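Periplasmic Ferric iron-binding Protein HitA (Pseudomonas aeruginosa PAO1, PDB 6IVY) probably captures ferric iron in the periplasm and hands it to an ABC transporter for import into the cell. Local coordinates at residues 8-13 / 55-60; 101-106 / 191-196. One frame throughout, in Å; residues are numbered along the deposited sequence.

Overall arrangement
Contacts 1 and 2 are both buried and reach the same mixed sheet, their centres about 17 Å apart, with a single ferric ion reached from both sides. Contact 1 (8-13 / 55-60) rests on one parallel bridge, and its loops bring a histidine and a glutamate to the metal. Contact 2 (101-106 / 191-196) is mostly regular antiparallel strand, apolar at one end; the chain beyond it supplies two tyrosines, and arginine and asparagine lie near a phosphate that also binds the iron. Strand 223-230 pairs with both 55-57 and 96-107 and so connects the two. Across the site, E60 OE1 forms a salt bridge with R101 NH1 at 2.7 Å.

Contact 1 (8-13 / 55-60); sequences NGQHAA and VLYTEE. With FE (Fe (III) ion), chain D.
N8 and Y57 form a parallel bridge, their CA atoms 5.0 Å apart, beyond which the two chains stay close. G9 N donates to Y57 O, at a modelled length too short to be taken literally, and Q10 N adds a weak bond to the same oxygen. Glycine suits the turning point: having no side chain, it lets the CA atoms of G9 and T58 come to 4.3 Å.

The side chains then interlock. N8, its CG anti to the backbone N (chi1 177°), lies alongside Y57 and points the same way, with OD1 set obliquely against CD2 of the ring. Over one face of that ring comes the methylene CG of Q10, a CH-pi contact 3.8 Å from the Y57 centroid. A bend at chi2 (-86°) turns the Q10 amide back, so that OE1 accepts from the amide N of H11 at 3.0 Å, just where helix 12-26 begins. Q10 NE2 is held by E262 and by a water shared with Y57 OH. The long side chain thus meets the ring with its methylene while its amide serves backbone, E262 and a bound water.

E59 CG packs against Q10 CA, and the carboxylate beyond it reaches the iron through OE1 at 2.1 Å; OE1 also accepts from R101 NH2. OE2 stays off the metal, above one face of the H11 ring, and takes a hydrogen bond from an iron-bound water. H11 NE2 binds the iron at 2.2 Å, its ring 60° from the carboxylate plane. A carboxylate oxygen is a hard donor suited to ferric iron; imidazole nitrogen is borderline. Loops following parallel strands that bring His and Glu to an iron also bound by Y195 and Y196 are typical of ferric-binding proteins with the periplasmic-binding-protein fold.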
loop_
_atom_site.group_PDB
_atom_site.type_symbol
_atom_site.label_atom_id
_atom_site.label_comp_id
_atom_site.label_asym_id
_atom_site.label_seq_id
_atom_site.Cartn_x
_atom_site.Cartn_y
_atom_site.Cartn_z
ATOM N N ASN A 8 8.328 6.487 -8.846
ATOM C CA ASN A 8 7.273 6.699 -7.862
ATOM C C ASN A 8 6.124 5.734 -8.128
ATOM O O ASN A 8 5.314 5.951 -9.038
ATOM C CB ASN A 8 6.776 8.137 -7.902
ATOM C CG ASN A 8 5.628 8.369 -6.939
ATOM O OD1 ASN A 8 5.604 7.788 -5.854
ATOM N ND2 ASN A 8 4.664 9.213 -7.333
ATOM N N GLY A 9 6.064 4.663 -7.328
ATOM C CA GLY A 9 4.888 3.814 -7.344
ATOM C C GLY A 9 3.751 4.326 -6.491
ATOM O O GLY A 9 2.629 3.836 -6.620
ATOM N N GLN A 10 4.023 5.257 -5.579
ATOM C CA GLN A 10 2.930 5.812 -4.812
ATOM C C GLN A 10 2.048 6.654 -5.720
ATOM O O GLN A 10 2.391 6.962 -6.868
ATOM C CB GLN A 10 3.438 6.646 -3.643
ATOM C CG GLN A 10 3.319 5.949 -2.293
ATOM C CD GLN A 10 1.956 6.138 -1.632
ATOM O OE1 GLN A 10 0.920 6.198 -2.307
ATOM N NE2 GLN A 10 1.953 6.241 -0.310
ATOM N N HIS A 11 0.898 7.028 -5.189
ATOM C CA HIS A 11 -0.037 7.845 -5.952
ATOM C C HIS A 11 0.621 9.151 -6.373
ATOM O O HIS A 11 1.439 9.714 -5.640
ATOM C CB HIS A 11 -1.294 8.080 -5.123
ATOM C CG HIS A 11 -2.121 6.845 -4.974
ATOM N ND1 HIS A 11 -3.030 6.441 -5.929
ATOM C CD2 HIS A 11 -2.119 5.882 -4.025
ATOM C CE1 HIS A 11 -3.584 5.303 -5.554
ATOM N NE2 HIS A 11 -3.045 4.940 -4.405
ATOM N N ALA A 12 0.275 9.616 -7.581
ATOM C CA ALA A 12 1.041 10.682 -8.229
ATOM C C ALA A 12 1.151 11.923 -7.346
ATOM O O ALA A 12 2.243 12.484 -7.177
ATOM C CB ALA A 12 0.419 11.026 -9.588
ATOM N N ALA A 13 0.033 12.372 -6.773
ATOM C CA ALA A 13 0.058 13.590 -5.961
ATOM C C ALA A 13 0.953 13.436 -4.742
ATOM O O ALA A 13 1.578 14.407 -4.294
ATOM C CB ALA A 13 -1.361 13.961 -5.522
ATOM N N VAL A 55 16.027 6.778 -6.416
ATOM C CA VAL A 55 15.210 6.348 -5.283
ATOM C C VAL A 55 13.974 5.677 -5.852
ATOM O O VAL A 55 13.462 6.083 -6.899
ATOM C CB VAL A 55 14.826 7.530 -4.355
ATOM C CG1 VAL A 55 13.683 7.157 -3.413
ATOM C CG2 VAL A 55 16.028 8.027 -3.545
ATOM N N LEU A 56 13.503 4.636 -5.180
ATOM C CA LEU A 56 12.240 4.012 -5.530
ATOM C C LEU A 56 11.311 4.117 -4.335
ATOM O O LEU A 56 11.738 3.909 -3.191
ATOM C CB LEU A 56 12.451 2.563 -5.938
ATOM C CG LEU A 56 11.210 1.676 -5.998
ATOM C CD1 LEU A 56 10.260 2.066 -7.140
ATOM C CD2 LEU A 56 11.706 0.236 -6.130
ATOM N N TYR A 57 10.049 4.472 -4.620
ATOM C CA TYR A 57 9.000 4.734 -3.638
ATOM C C TYR A 57 7.777 3.947 -4.077
ATOM O O TYR A 57 7.290 4.145 -5.197
ATOM C CB TYR A 57 8.684 6.232 -3.603
ATOM C CG TYR A 57 7.713 6.764 -2.550
ATOM C CD1 TYR A 57 7.500 6.108 -1.337
ATOM C CD2 TYR A 57 7.034 7.976 -2.780
ATOM C CE1 TYR A 57 6.627 6.637 -0.373
ATOM C CE2 TYR A 57 6.179 8.511 -1.836
ATOM C CZ TYR A 57 5.973 7.849 -0.634
ATOM O OH TYR A 57 5.096 8.412 0.270
ATOM N N THR A 58 7.283 3.056 -3.215
ATOM C CA THR A 58 6.209 2.145 -3.582
ATOM C C THR A 58 5.045 2.260 -2.611
ATOM O O THR A 58 5.196 2.700 -1.473
ATOM C CB THR A 58 6.679 0.682 -3.621
ATOM O OG1 THR A 58 7.134 0.277 -2.324
ATOM C CG2 THR A 58 7.811 0.494 -4.645
ATOM N N GLU A 59 3.870 1.848 -3.081
ATOM C CA GLU A 59 2.706 1.756 -2.206
ATOM C C GLU A 59 2.773 0.550 -1.278
ATOM O O GLU A 59 2.181 0.575 -0.192
ATOM C CB GLU A 59 1.430 1.670 -3.044
ATOM C CG GLU A 59 1.112 2.929 -3.829
ATOM C CD GLU A 59 -0.289 2.916 -4.374
ATOM O OE1 GLU A 59 -1.225 2.908 -3.558
ATOM O OE2 GLU A 59 -0.448 2.900 -5.617
ATOM N N GLU A 60 3.475 -0.508 -1.677
ATOM C CA GLU A 60 3.439 -1.781 -0.960
ATOM C C GLU A 60 4.842 -2.370 -0.923
ATOM O O GLU A 60 5.700 -2.010 -1.732
ATOM C CB GLU A 60 2.481 -2.776 -1.638
ATOM C CG GLU A 60 1.240 -2.136 -2.225
ATOM C CD GLU A 60 0.242 -1.730 -1.140
ATOM O OE1 GLU A 60 -0.658 -0.908 -1.407
ATOM O OE2 GLU A 60 0.358 -2.239 -0.007
HETATM FE FE FE D . -3.345 2.845 -3.729
HETATM O O HOH W 1 4.229 6.433 1.670
HETATM O O HOH W 2 -2.988 2.308 -5.847
#

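Contact 2 (101-106 / 191-196). With FE (Fe (III) ion), chain D; PO4 (phosphate ion), chain C.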
loop_
_atom_site.group_PDB
_atom_site.type_symbol
_atom_site.label_atom_id
_atom_site.label_comp_id
_atom_site.label_asym_id
_atom_site.label_seq_id
_atom_site.Cartn_x
_atom_site.Cartn_y
_atom_site.Cartn_z
ATOM N N ARG A 101 -0.752 1.708 5.231
ATOM C CA ARG A 101 -2.166 1.771 4.872
ATOM C C ARG A 101 -2.837 0.503 5.390
ATOM O O ARG A 101 -2.172 -0.450 5.793
ATOM C CB ARG A 101 -2.357 1.921 3.348
ATOM C CG ARG A 101 -1.602 0.875 2.514
ATOM C CD ARG A 101 -0.206 1.361 2.066
ATOM N NE ARG A 101 -0.258 2.590 1.269
ATOM C CZ ARG A 101 -0.719 2.660 0.021
ATOM N NH1 ARG A 101 -1.164 1.569 -0.591
ATOM N NH2 ARG A 101 -0.746 3.827 -0.618
ATOM N N THR A 102 -4.162 0.471 5.404
ATOM C CA THR A 102 -4.819 -0.717 5.942
ATOM C C THR A 102 -6.059 -1.067 5.123
ATOM O O THR A 102 -6.680 -0.214 4.479
ATOM C CB THR A 102 -5.183 -0.538 7.424
ATOM O OG1 THR A 102 -5.588 -1.797 7.961
ATOM C CG2 THR A 102 -6.338 0.492 7.590
ATOM N N ARG A 103 -6.421 -2.346 5.172
ATOM C CA ARG A 103 -7.532 -2.850 4.386
ATOM C C ARG A 103 -8.863 -2.490 5.044
ATOM O O ARG A 103 -9.001 -2.530 6.270
ATOM C CB ARG A 103 -7.397 -4.363 4.232
ATOM C CG ARG A 103 -6.125 -4.747 3.498
ATOM C CD ARG A 103 -6.167 -4.189 2.092
ATOM N NE ARG A 103 -7.172 -4.859 1.261
ATOM C CZ ARG A 103 -7.500 -4.481 0.024
ATOM N NH1 ARG A 103 -6.922 -3.425 -0.546
ATOM N NH2 ARG A 103 -8.404 -5.164 -0.652
ATOM N N VAL A 104 -9.837 -2.111 4.223
ATOM C CA VAL A 104 -11.154 -1.735 4.721
ATOM C C VAL A 104 -12.232 -2.361 3.852
ATOM O O VAL A 104 -11.999 -2.748 2.705
ATOM C CB VAL A 104 -11.355 -0.204 4.758
ATOM C CG1 VAL A 104 -10.439 0.435 5.789
ATOM C CG2 VAL A 104 -11.137 0.394 3.381
ATOM N N LEU A 105 -13.442 -2.414 4.403
ATOM C CA LEU A 105 -14.646 -2.709 3.628
ATOM C C LEU A 105 -15.467 -1.424 3.577
ATOM O O LEU A 105 -16.166 -1.090 4.538
ATOM C CB LEU A 105 -15.436 -3.864 4.240
ATOM C CG LEU A 105 -16.716 -4.298 3.506
ATOM C CD1 LEU A 105 -16.425 -4.949 2.140
ATOM C CD2 LEU A 105 -17.530 -5.239 4.391
ATOM N N ALA A 106 -15.352 -0.683 2.472
ATOM C CA ALA A 106 -16.212 0.480 2.265
ATOM C C ALA A 106 -17.620 0.007 1.949
ATOM O O ALA A 106 -17.798 -0.987 1.244
ATOM C CB ALA A 106 -15.704 1.352 1.110
ATOM N N LEU A 191 -13.863 -3.881 -1.208
ATOM C CA LEU A 191 -12.613 -4.024 -0.486
ATOM C C LEU A 191 -11.585 -3.081 -1.095
ATOM O O LEU A 191 -11.191 -3.266 -2.246
ATOM C CB LEU A 191 -12.120 -5.468 -0.565
ATOM C CG LEU A 191 -13.001 -6.528 0.091
ATOM C CD1 LEU A 191 -12.582 -7.918 -0.367
ATOM C CD2 LEU A 191 -12.967 -6.403 1.608
ATOM N N ILE A 192 -11.132 -2.088 -0.323
ATOM C CA ILE A 192 -10.135 -1.131 -0.811
ATOM C C ILE A 192 -9.158 -0.822 0.323
ATOM O O ILE A 192 -9.186 -1.484 1.363
ATOM C CB ILE A 192 -10.802 0.157 -1.343
ATOM C CG1 ILE A 192 -11.626 0.828 -0.245
ATOM C CG2 ILE A 192 -11.693 -0.137 -2.566
ATOM C CD1 ILE A 192 -12.188 2.223 -0.637
ATOM N N ASN A 193 -8.282 0.169 0.139
ATOM C CA ASN A 193 -7.472 0.669 1.242
ATOM C C ASN A 193 -8.159 1.863 1.895
ATOM O O ASN A 193 -9.027 2.508 1.301
ATOM C CB ASN A 193 -6.060 1.061 0.775
ATOM C CG ASN A 193 -5.322 -0.097 0.150
ATOM O OD1 ASN A 193 -5.507 -1.260 0.553
ATOM N ND2 ASN A 193 -4.505 0.199 -0.865
ATOM N N ASN A 194 -7.746 2.162 3.130
ATOM C CA ASN A 194 -8.484 3.131 3.942
ATOM C C ASN A 194 -8.435 4.542 3.356
ATOM O O ASN A 194 -9.411 5.303 3.459
ATOM C CB ASN A 194 -7.916 3.146 5.353
ATOM C CG ASN A 194 -6.510 3.692 5.387
ATOM O OD1 ASN A 194 -5.614 3.118 4.777
ATOM N ND2 ASN A 194 -6.313 4.820 6.075
ATOM N N TYR A 195 -7.307 4.920 2.747
ATOM C CA TYR A 195 -7.079 6.324 2.438
ATOM C C TYR A 195 -7.962 6.825 1.301
ATOM O O TYR A 195 -8.172 8.034 1.179
ATOM C CB TYR A 195 -5.598 6.563 2.116
ATOM C CG TYR A 195 -5.023 5.663 1.031
ATOM C CD1 TYR A 195 -5.092 6.035 -0.316
ATOM C CD2 TYR A 195 -4.406 4.444 1.350
ATOM C CE1 TYR A 195 -4.572 5.222 -1.317
ATOM C CE2 TYR A 195 -3.874 3.628 0.355
ATOM C CZ TYR A 195 -3.984 4.021 -0.974
ATOM O OH TYR A 195 -3.488 3.225 -1.956
ATOM N N TYR A 196 -8.502 5.927 0.484
ATOM C CA TYR A 196 -9.255 6.354 -0.688
ATOM C C TYR A 196 -10.532 7.089 -0.301
ATOM O O TYR A 196 -10.953 8.021 -0.992
ATOM C CB TYR A 196 -9.584 5.145 -1.551
ATOM C CG TYR A 196 -8.397 4.580 -2.303
ATOM C CD1 TYR A 196 -7.918 5.204 -3.463
ATOM C CD2 TYR A 196 -7.761 3.423 -1.862
ATOM C CE1 TYR A 196 -6.834 4.680 -4.162
ATOM C CE2 TYR A 196 -6.678 2.899 -2.536
ATOM C CZ TYR A 196 -6.225 3.524 -3.687
ATOM O OH TYR A 196 -5.171 2.982 -4.364
HETATM FE FE FE D . -3.345 2.845 -3.729
HETATM P P PO4 C . -2.888 -0.416 -4.174
HETATM O O1 PO4 C . -1.403 -0.715 -3.942
HETATM O O2 PO4 C . -3.252 0.918 -3.596
HETATM O O3 PO4 C . -3.139 -0.365 -5.661
HETATM O O4 PO4 C . -3.746 -1.483 -3.513
HETATM O O HOH W 3 -9.632 -5.038 -3.438
HETATM O O HOH W 2 -2.988 2.308 -5.847
#
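Over one face of the R101 guanidinium lies Y195 CE2, 3.2 Å above the plane and toward its rim, with the two planes 45° apart; phosphate O2 sits at the guanidinium edge. Bends at chi2 and chi3 (-93° and -58°) turn the R101 guanidinium onto that ring carbon. The Y195 ring has Y196 CD2 over a face and the iron in its plane; the Y196 ring has Y195 CE1 over a face, with N193 O and phosphate O2 at its edge. This tyrosine pair follows an antiparallel strand pairing in the periplasmic-binding-protein fold. Phenolic oxygens suit ferric iron: Y195 OH binds it at 1.8 Å and Y196 OH at 1.9 Å; phosphate, probably from the crystallisation liquor, binds it through O2 at 1.9 Å. Arginine suits its place, as R101 also reaches E59, E60 and E262, gathering carboxylates.

V104 and I192 are the hydrogen-bonded pair, and V104 CG2 packs against I192 CG1. L105 CD1 meets L191 CD2 at the other face. As the second strand ends, N194 OD1 accepts from T102 N, which stands above the carbonyl plane.

N193 OD1 takes R103 NH1 at 2.8 Å, in the guanidinium plane, and ND2 donates to phosphate O4 at 3.2 Å.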